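Local coordinates for protein Cel44C (Paenibacillus polymyxa, PDB 2YJQ) that hydrolyses the beta-1,4-glucan backbones of cellulose and xyloglucan, probably through this family 44 glycoside hydrolase part of a longer multidomain enzyme, at residues Q32-D37 and Y390-D395; Y182-E187 and A226-P231; H284-A289 and M356-Y361. The protein carries 8 engineered substitutions. One frame throughout, in Å; residues are numbered along the deposited sequence.

Contact 1 of 3, residues Q32-D37 and Y390-D395. With OXZ (tetrahydrooxazine), chain E; BGC (beta-D-glucopyranose), chain C.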
# COMPACT_ATOMS: atom_id res chain seq x y z
N GLN A 32 6.03 1.73 -7.40
CA GLN A 32 7.01 2.27 -8.35
C GLN A 32 7.65 3.42 -7.65
O GLN A 32 6.96 4.13 -6.89
CB GLN A 32 6.31 2.72 -9.61
CG GLN A 32 5.53 1.57 -10.28
CD GLN A 32 4.01 1.54 -9.89
OE1 GLN A 32 3.59 2.01 -8.84
NE2 GLN A 32 3.20 0.98 -10.76
N ASP A 33 8.96 3.57 -7.78
CA ASP A 33 9.62 4.80 -7.34
C ASP A 33 9.08 6.00 -8.11
O ASP A 33 8.70 5.87 -9.31
CB ASP A 33 11.15 4.73 -7.42
CG ASP A 33 11.69 3.67 -6.53
OD1 ASP A 33 11.18 3.56 -5.39
OD2 ASP A 33 12.59 2.90 -6.94
N LEU A 34 8.92 7.13 -7.38
CA LEU A 34 8.35 8.35 -7.96
C LEU A 34 9.49 9.27 -8.40
O LEU A 34 10.36 8.82 -9.13
CB LEU A 34 7.42 9.01 -6.96
CG LEU A 34 6.20 8.15 -6.59
CD1 LEU A 34 5.28 8.92 -5.56
CD2 LEU A 34 5.40 7.71 -7.89
N ALA A 35 9.56 10.50 -7.91
CA ALA A 35 10.65 11.33 -8.36
C ALA A 35 12.00 10.92 -7.70
O ALA A 35 13.03 11.04 -8.36
CB ALA A 35 10.35 12.83 -8.18
N GLY A 36 12.00 10.46 -6.45
CA GLY A 36 13.26 10.02 -5.80
C GLY A 36 13.67 10.94 -4.63
O GLY A 36 14.71 10.72 -3.97
N ASP A 37 12.86 11.97 -4.37
CA ASP A 37 13.04 12.86 -3.22
C ASP A 37 11.83 12.82 -2.24
O ASP A 37 11.69 13.73 -1.42
CB ASP A 37 13.28 14.32 -3.68
CG ASP A 37 12.10 14.89 -4.55
OD1 ASP A 37 11.13 14.18 -4.82
OD2 ASP A 37 12.13 16.05 -4.97
N TYR A 390 1.65 3.16 -2.49
CA TYR A 390 0.98 3.81 -3.59
C TYR A 390 1.18 3.02 -4.89
O TYR A 390 2.19 2.32 -5.05
CB TYR A 390 1.54 5.22 -3.75
CG TYR A 390 1.07 5.94 -5.01
CD1 TYR A 390 -0.25 6.37 -5.13
CD2 TYR A 390 1.97 6.21 -6.07
CE1 TYR A 390 -0.68 7.04 -6.29
CE2 TYR A 390 1.56 6.89 -7.20
CZ TYR A 390 0.23 7.28 -7.31
OH TYR A 390 -0.17 7.92 -8.44
N TRP A 391 0.21 3.09 -5.79
CA TRP A 391 0.34 2.45 -7.10
C TRP A 391 0.08 3.46 -8.24
O TRP A 391 -0.93 4.17 -8.22
CB TRP A 391 -0.56 1.21 -7.21
CG TRP A 391 -0.45 0.62 -8.56
CD1 TRP A 391 -1.16 0.98 -9.65
CD2 TRP A 391 0.47 -0.39 -8.99
NE1 TRP A 391 -0.78 0.25 -10.74
CE2 TRP A 391 0.24 -0.59 -10.38
CE3 TRP A 391 1.45 -1.17 -8.34
CZ2 TRP A 391 0.95 -1.54 -11.14
CZ3 TRP A 391 2.19 -2.08 -9.09
CH2 TRP A 391 1.93 -2.28 -10.47
N LYS A 392 0.99 3.52 -9.21
CA LYS A 392 0.82 4.42 -10.35
C LYS A 392 -0.16 3.87 -11.39
O LYS A 392 0.14 2.89 -12.07
CB LYS A 392 2.20 4.77 -11.01
CG LYS A 392 3.19 5.57 -10.13
CD LYS A 392 4.53 5.69 -10.82
CE LYS A 392 4.49 6.80 -11.86
NZ LYS A 392 5.74 6.75 -12.72
N LEU A 393 -1.33 4.50 -11.51
CA LEU A 393 -2.30 4.12 -12.54
C LEU A 393 -2.02 4.89 -13.82
O LEU A 393 -2.54 4.56 -14.86
CB LEU A 393 -3.77 4.37 -12.09
CG LEU A 393 -4.30 3.61 -10.87
CD1 LEU A 393 -5.58 4.26 -10.39
CD2 LEU A 393 -4.43 2.05 -10.99
N LYS A 394 -1.22 5.93 -13.70
CA LYS A 394 -0.73 6.70 -14.85
C LYS A 394 0.80 6.69 -14.91
O LYS A 394 1.50 6.94 -13.88
CB LYS A 394 -1.23 8.15 -14.79
CG LYS A 394 -2.76 8.22 -14.74
CD LYS A 394 -3.33 8.37 -16.17
CE LYS A 394 -4.87 8.59 -16.15
NZ LYS A 394 -5.63 7.32 -16.09
N ASP A 395 1.30 6.42 -16.13
CA ASP A 395 2.70 6.56 -16.48
C ASP A 395 3.18 8.01 -16.45
O ASP A 395 2.37 8.94 -16.49
CB ASP A 395 2.95 5.95 -17.85
CG ASP A 395 2.77 4.45 -17.86
OD1 ASP A 395 2.78 3.84 -16.77
OD2 ASP A 395 2.64 3.88 -18.96
C6 OXZ E . -4.92 -1.76 -11.96
C5 OXZ E . -3.85 -2.25 -10.98
C4 OXZ E . -2.76 -3.16 -11.63
C3 OXZ E . -1.81 -3.77 -10.61
C2 OXZ E . -2.55 -4.53 -9.47
O6 OXZ E . -5.50 -2.93 -12.59
O5 OXZ E . -4.50 -3.09 -10.01
O4 OXZ E . -2.00 -2.39 -12.57
O3 OXZ E . -0.79 -4.62 -11.20
N1 OXZ E . -3.67 -3.67 -9.04
C2 BGC C . -1.58 -2.06 -14.94
C3 BGC C . -1.07 -2.71 -16.22
C4 BGC C . 0.32 -3.29 -15.94
C5 BGC C . 0.41 -4.12 -14.67
C6 BGC C . 1.86 -4.42 -14.33
C1 BGC C . -1.55 -3.07 -13.78
O2 BGC C . -2.92 -1.60 -15.12
O3 BGC C . -0.83 -1.64 -17.14
O4 BGC C . 0.68 -4.18 -16.92
O5 BGC C . -0.18 -3.43 -13.56
O6 BGC C . 1.79 -5.25 -13.17
O HOH W 1 8.01 7.23 -11.44

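Contact 2 of 3, residues Y182-E187 and A226-P231. Unlike the reference sequence in segment 226-231: Val228 (reference Ile). With OXZ (tetrahydrooxazine), chain E.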
# COMPACT_ATOMS: atom_id res chain seq x y z
N TYR A 182 7.59 -10.99 2.45
CA TYR A 182 7.25 -11.73 1.23
C TYR A 182 5.75 -11.77 1.10
O TYR A 182 5.05 -11.99 2.11
CB TYR A 182 7.80 -13.14 1.30
CG TYR A 182 9.29 -13.17 1.29
CD1 TYR A 182 9.98 -12.98 0.10
CD2 TYR A 182 10.04 -13.42 2.47
CE1 TYR A 182 11.37 -13.04 0.06
CE2 TYR A 182 11.50 -13.45 2.44
CZ TYR A 182 12.13 -13.24 1.26
OH TYR A 182 13.53 -13.28 1.16
N ALA A 183 5.24 -11.52 -0.10
CA ALA A 183 3.77 -11.53 -0.34
C ALA A 183 3.38 -12.78 -1.07
O ALA A 183 4.15 -13.27 -1.92
CB ALA A 183 3.31 -10.32 -1.15
N LEU A 184 2.22 -13.30 -0.72
CA LEU A 184 1.69 -14.53 -1.29
C LEU A 184 0.94 -14.18 -2.63
O LEU A 184 -0.32 -13.98 -2.66
CB LEU A 184 0.78 -15.27 -0.27
CG LEU A 184 1.42 -15.56 1.12
CD1 LEU A 184 0.42 -16.16 2.07
CD2 LEU A 184 2.62 -16.46 1.02
N ASP A 185 1.76 -14.10 -3.70
CA ASP A 185 1.29 -13.76 -5.05
C ASP A 185 0.56 -12.42 -4.95
O ASP A 185 0.87 -11.60 -4.07
CB ASP A 185 0.36 -14.86 -5.55
CG ASP A 185 0.38 -14.99 -7.05
OD1 ASP A 185 -0.36 -14.15 -7.66
OD2 ASP A 185 1.14 -15.87 -7.57
N ASN A 186 -0.45 -12.24 -5.79
CA ASN A 186 -1.06 -10.95 -6.04
C ASN A 186 -2.44 -11.19 -6.57
O ASN A 186 -2.60 -11.98 -7.49
CB ASN A 186 -0.25 -10.16 -7.10
CG ASN A 186 -0.88 -8.81 -7.45
OD1 ASN A 186 -1.69 -8.69 -8.41
ND2 ASN A 186 -0.52 -7.79 -6.70
N GLU A 187 -3.41 -10.48 -6.03
CA GLU A 187 -4.83 -10.61 -6.45
C GLU A 187 -5.32 -11.99 -6.91
O GLU A 187 -5.84 -12.19 -8.02
CB GLU A 187 -5.22 -9.51 -7.42
CG GLU A 187 -4.61 -8.15 -6.99
CD GLU A 187 -5.00 -7.00 -7.87
OE1 GLU A 187 -5.38 -7.27 -9.03
OE2 GLU A 187 -4.91 -5.85 -7.40
N ALA A 226 11.12 -13.62 8.31
CA ALA A 226 10.45 -12.93 7.23
C ALA A 226 8.97 -12.68 7.53
O ALA A 226 8.29 -13.50 8.15
CB ALA A 226 10.63 -13.71 5.96
N GLU A 227 8.47 -11.51 7.15
CA GLU A 227 7.06 -11.30 7.30
C GLU A 227 6.34 -11.77 6.02
O GLU A 227 6.77 -11.46 4.86
CB GLU A 227 6.75 -9.85 7.60
CG GLU A 227 7.27 -9.33 9.00
CD GLU A 227 6.79 -7.86 9.23
OE1 GLU A 227 7.22 -6.94 8.45
OE2 GLU A 227 5.95 -7.65 10.13
N VAL A 228 5.27 -12.52 6.22
CA VAL A 228 4.48 -13.08 5.11
C VAL A 228 3.14 -12.34 5.04
O VAL A 228 2.44 -12.22 6.06
CB VAL A 228 4.33 -14.61 5.26
CG1 VAL A 228 3.19 -15.16 4.35
CG2 VAL A 228 5.66 -15.26 4.98
N PHE A 229 2.87 -11.77 3.88
CA PHE A 229 1.71 -10.89 3.67
C PHE A 229 0.70 -11.64 2.76
O PHE A 229 1.15 -12.23 1.76
CB PHE A 229 2.12 -9.70 2.83
CG PHE A 229 2.89 -8.62 3.57
CD1 PHE A 229 4.14 -8.90 4.21
CD2 PHE A 229 2.40 -7.30 3.53
CE1 PHE A 229 4.88 -7.89 4.81
CE2 PHE A 229 3.11 -6.26 4.17
CZ PHE A 229 4.36 -6.56 4.83
N GLY A 230 -0.61 -11.57 3.06
CA GLY A 230 -1.66 -12.26 2.30
C GLY A 230 -3.00 -11.72 2.74
O GLY A 230 -3.12 -11.07 3.80
N PRO A 231 -4.04 -11.90 1.92
CA PRO A 231 -4.08 -12.59 0.69
C PRO A 231 -3.87 -11.68 -0.53
O PRO A 231 -3.89 -12.20 -1.63
CB PRO A 231 -5.48 -13.22 0.70
CG PRO A 231 -6.29 -12.47 1.90
CD PRO A 231 -5.35 -11.33 2.26
C6 OXZ E . -4.92 -1.76 -11.96
C5 OXZ E . -3.85 -2.25 -10.98
C4 OXZ E . -2.76 -3.16 -11.63
C3 OXZ E . -1.81 -3.77 -10.61
C2 OXZ E . -2.55 -4.53 -9.47
O6 OXZ E . -5.50 -2.93 -12.59
O5 OXZ E . -4.50 -3.09 -10.01
O4 OXZ E . -2.00 -2.39 -12.57
O3 OXZ E . -0.79 -4.62 -11.20
N1 OXZ E . -3.67 -3.67 -9.04
O HOH W 2 -2.72 -14.68 -1.80

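Contact 3 of 3, residues H284-A289 and M356-Y361. Engineered in segment 356-361: Ser358 (natural residue Glu). With OXZ (tetrahydrooxazine), chain E.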
# COMPACT_ATOMS: atom_id res chain seq x y z
N HIS A 284 -5.62 -4.39 -1.49
CA HIS A 284 -5.52 -3.26 -2.39
C HIS A 284 -6.85 -2.57 -2.36
O HIS A 284 -7.90 -3.19 -2.13
CB HIS A 284 -5.21 -3.72 -3.80
CG HIS A 284 -3.91 -4.46 -3.91
ND1 HIS A 284 -3.56 -5.17 -5.04
CD2 HIS A 284 -2.88 -4.60 -3.04
CE1 HIS A 284 -2.38 -5.74 -4.85
NE2 HIS A 284 -1.94 -5.41 -3.64
N TRP A 285 -6.80 -1.26 -2.59
CA TRP A 285 -7.95 -0.46 -2.48
C TRP A 285 -7.86 0.64 -3.55
O TRP A 285 -7.09 1.62 -3.40
CB TRP A 285 -7.97 0.13 -1.07
CG TRP A 285 -9.15 1.06 -0.79
CD1 TRP A 285 -9.13 2.42 -0.70
CD2 TRP A 285 -10.51 0.66 -0.59
NE1 TRP A 285 -10.41 2.90 -0.46
CE2 TRP A 285 -11.27 1.83 -0.37
CE3 TRP A 285 -11.17 -0.59 -0.57
CZ2 TRP A 285 -12.64 1.80 -0.11
CZ3 TRP A 285 -12.53 -0.61 -0.36
CH2 TRP A 285 -13.25 0.58 -0.10
N TYR A 286 -8.60 0.43 -4.64
CA TYR A 286 -8.78 1.45 -5.68
C TYR A 286 -10.20 1.92 -5.52
O TYR A 286 -11.08 1.11 -5.74
CB TYR A 286 -8.61 0.82 -7.05
CG TYR A 286 -7.23 0.20 -7.23
CD1 TYR A 286 -6.10 1.00 -7.42
CD2 TYR A 286 -7.08 -1.18 -7.20
CE1 TYR A 286 -4.82 0.42 -7.57
CE2 TYR A 286 -5.82 -1.78 -7.36
CZ TYR A 286 -4.70 -0.98 -7.57
OH TYR A 286 -3.47 -1.61 -7.70
N PRO A 287 -10.40 3.15 -5.02
CA PRO A 287 -11.74 3.72 -4.76
C PRO A 287 -12.72 3.54 -5.93
O PRO A 287 -12.32 3.80 -7.08
CB PRO A 287 -11.45 5.19 -4.52
CG PRO A 287 -10.07 5.21 -3.91
CD PRO A 287 -9.33 4.03 -4.49
N GLU A 288 -13.95 3.09 -5.64
CA GLU A 288 -15.08 3.11 -6.61
C GLU A 288 -15.87 4.41 -6.57
O GLU A 288 -16.84 4.63 -7.33
CB GLU A 288 -16.00 1.93 -6.39
CG GLU A 288 -15.30 0.62 -6.54
CD GLU A 288 -15.47 0.04 -7.96
OE1 GLU A 288 -15.84 0.78 -8.88
OE2 GLU A 288 -15.24 -1.17 -8.14
N ALA A 289 -15.44 5.32 -5.70
CA ALA A 289 -16.08 6.60 -5.57
C ALA A 289 -16.19 7.37 -6.90
O ALA A 289 -15.19 7.53 -7.62
CB ALA A 289 -15.31 7.41 -4.56
N MET A 356 -2.14 -1.85 3.26
CA MET A 356 -2.81 -1.52 1.99
C MET A 356 -1.74 -1.43 0.89
O MET A 356 -1.15 -0.36 0.63
CB MET A 356 -3.60 -0.23 2.13
CG MET A 356 -4.34 0.20 0.93
SD MET A 356 -5.38 1.66 1.20
CE MET A 356 -6.40 0.91 2.43
N THR A 357 -1.44 -2.57 0.28
CA THR A 357 -0.21 -2.63 -0.50
C THR A 357 -0.29 -2.10 -1.95
O THR A 357 0.70 -2.09 -2.65
CB THR A 357 0.35 -4.02 -0.51
OG1 THR A 357 -0.60 -4.91 -1.13
CG2 THR A 357 0.70 -4.50 0.97
N SER A 358 -1.43 -1.60 -2.37
CA SER A 358 -1.49 -1.01 -3.68
C SER A 358 -2.78 -0.21 -3.70
O SER A 358 -3.84 -0.80 -3.54
CB SER A 358 -1.50 -2.15 -4.73
OG SER A 358 -1.26 -1.63 -6.02
N TYR A 359 -2.71 1.12 -3.84
CA TYR A 359 -3.90 1.93 -3.88
C TYR A 359 -3.60 3.22 -4.58
O TYR A 359 -2.42 3.56 -4.74
CB TYR A 359 -4.36 2.25 -2.47
CG TYR A 359 -3.44 3.21 -1.71
CD1 TYR A 359 -2.26 2.74 -1.11
CD2 TYR A 359 -3.74 4.57 -1.60
CE1 TYR A 359 -1.40 3.61 -0.42
CE2 TYR A 359 -2.90 5.45 -0.89
CZ TYR A 359 -1.73 4.97 -0.29
OH TYR A 359 -0.85 5.79 0.38
N SER A 360 -4.64 3.96 -4.97
CA SER A 360 -4.46 5.25 -5.60
C SER A 360 -5.79 5.98 -5.62
O SER A 360 -6.82 5.33 -5.79
CB SER A 360 -4.02 5.06 -7.08
OG SER A 360 -3.94 6.33 -7.72
N TYR A 361 -5.75 7.30 -5.55
CA TYR A 361 -6.94 8.10 -5.61
C TYR A 361 -7.06 8.87 -6.92
O TYR A 361 -7.99 9.65 -7.08
CB TYR A 361 -7.01 9.04 -4.37
CG TYR A 361 -7.48 8.26 -3.14
CD1 TYR A 361 -6.69 7.25 -2.58
CD2 TYR A 361 -8.77 8.43 -2.64
CE1 TYR A 361 -7.15 6.50 -1.52
CE2 TYR A 361 -9.24 7.69 -1.52
CZ TYR A 361 -8.43 6.74 -0.99
OH TYR A 361 -8.89 5.98 0.03
C6 OXZ E . -4.92 -1.76 -11.96
C5 OXZ E . -3.85 -2.25 -10.98
C4 OXZ E . -2.76 -3.16 -11.63
C3 OXZ E . -1.81 -3.77 -10.61
C2 OXZ E . -2.55 -4.53 -9.47
O6 OXZ E . -5.50 -2.93 -12.59
O5 OXZ E . -4.50 -3.09 -10.01
O4 OXZ E . -2.00 -2.39 -12.57
O3 OXZ E . -0.79 -4.62 -11.20
N1 OXZ E . -3.67 -3.67 -9.04
O HOH W 3 -11.83 5.86 -0.15

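Contact 1 of 3, residues Q32-D37 and Y390-D395
Gln32 grips the segment 390-395 with both ends of its side-chain amide. Its OE1 accepts a hydrogen bond of 3.0 Å from the backbone N of Lys392; the bond is almost straight at the hydrogen (170°), although the N-H arrives from above the carbonyl plane. NE2 sits over the centre of the Trp391 indole, 3.4 Å from CE2, and with amide and ring planes 51° apart the amide leans onto the face instead of lying flat. A bend in the glutamine chain (chi2 96°) brings the group round to this position. One water joins Asp33 O to Lys392 NZ, which also bonds to Gly396 O.

Apolar contacts flank the amide. Leu34 CD2 lies 3.7 Å from Lys392 CD and 4.0 Å from Tyr390 CE2, meeting the tyrosine at its ring edge, while Val401 of helix 399-409 packs on both Leu34 and Tyr390.

On the indole face opposite Gln32 lies the tetrahydrooxazine, its C3 3.6 Å above the plane and towards the rim; Trp391 CZ2 approaches O5 of the next glucose at 3.3 Å. Exchanging Trp391 for an alanine would probably take away this sugar platform and leave the Gln32 amide freer to turn. Such an aromatic platform is typical of a glycosidase substrate cleft, here built where loops follow the first and last strands of a (beta/alpha)8 barrel.

Contact 2 of 3, residues Y182-E187 and A226-P231
The Tyr182 ring meets Ala226 at its edge, the methyl CB lying in the ring plane 3.6 Å from CD2. The Phe229 ring has the carbonyl O of Glu227 at its edge, and the ring itself packs on Tyr105 and Leu107 of strand 105-110 and on Val280. On the same side of the sheet, facing the barrel interior, Phe229 CB stands 4.2 Å from Ala183 CB.

Tyr182 and Val228 point the other way, towards helix 205-222. Val228 CG1, placed opposite the backbone N (chi1 164°), reaches Leu184 CD2 at 3.6 Å, the two side chains meeting at about a right angle.

Parallel pairing holds the strands together: Tyr182 N to Glu227 O at 2.6 Å, Phe229 N to Tyr182 O at 2.8 Å and Leu184 N to Phe229 O at 2.9 Å. Beyond these, Leu184 is the centre of an inverse gamma turn, a cis peptide precedes Pro231, and a water bridges Leu184 O and Pro231 O.

The turn leads to Glu187, whose OE2 receives N1 of the tetrahydrooxazine at 3.0 Å and also bonds to His284 ND1. By analogy with clan GH-A (beta/alpha)8 glycosidases, whose acid/base follows an Asn after the fourth strand, Glu187 is probably the acid/base.

Contact 3 of 3, residues H284-A289 and M356-Y361
Trp285 N donates to Ser358 O at 3.1 Å (156°), a bond in the carbonyl plane that ties strand 280-285 to its parallel neighbour 353-359 at the residue where the latter turns a corner.

Ser358, an engineered replacement of the natural glutamate, packs on one face of the His284 imidazole: its CB stands 3.3 Å from the centroid, over the ring, as a CH-pi contact. The edge of the same ring meets Thr357, where NE2 makes a weak, bent bond of 2.9 Å to OG1; the stronger partners are Glu187 for His284 and Asp282 for Thr357. Ser358 OG, trans to the main-chain nitrogen (chi1 -167°), reaches Tyr286 OH at 2.8 Å. Tyr286 OH also receives N1 of the tetrahydrooxazine, at a modelled 2.5 Å whose shortness deserves caution. As in the clan GH-A (beta/alpha)8 glycosidases, where the end of the seventh barrel strand carries the nucleophile, the lost glutamate was probably that group.

On the other side of the strands, Met356 SD lies obliquely beside the five-membered ring of Trp285, 5.0 Å from its centroid, a Met-aromatic contact. Tyr361 OH lies in the indole plane at its edge. Further along, Pro287 CG sits over the face of Tyr361, 3.6 Å from the centroid, a second CH-pi contact.

Helix 367-381 covers Tyr359 and Tyr361 from outside, through Val376 among others. Met356 continues the sheet into strand 387-390, and inside the barrel Arg44 of strand 42-45 packs on His284, Thr357 and Ser358.

Overall arrangement
All three contacts converge on the tetrahydrooxazine, which each touches from a different part of the same eight-stranded barrel. Contact 1 joins the loops that follow the first and last barrel strands, and its centre lies about 14 Å from that of contact 3; a probable hydrogen bond, Trp391 N to Tyr359 O at 2.9 Å, links the two. Contacts 2 and 3, with centres about 17 Å apart, lie on adjoining strands of the sheet, 227-233 and 280-285, and meet at Glu187 OE2 and His284 ND1, 2.8 Å apart. Contacts 1 and 2 do not touch: centres are about 21 Å apart and nearest atoms about 7 Å, and the ligand spans the gap. The principle is familiar: strand ends dispersed in sequence together build one active site.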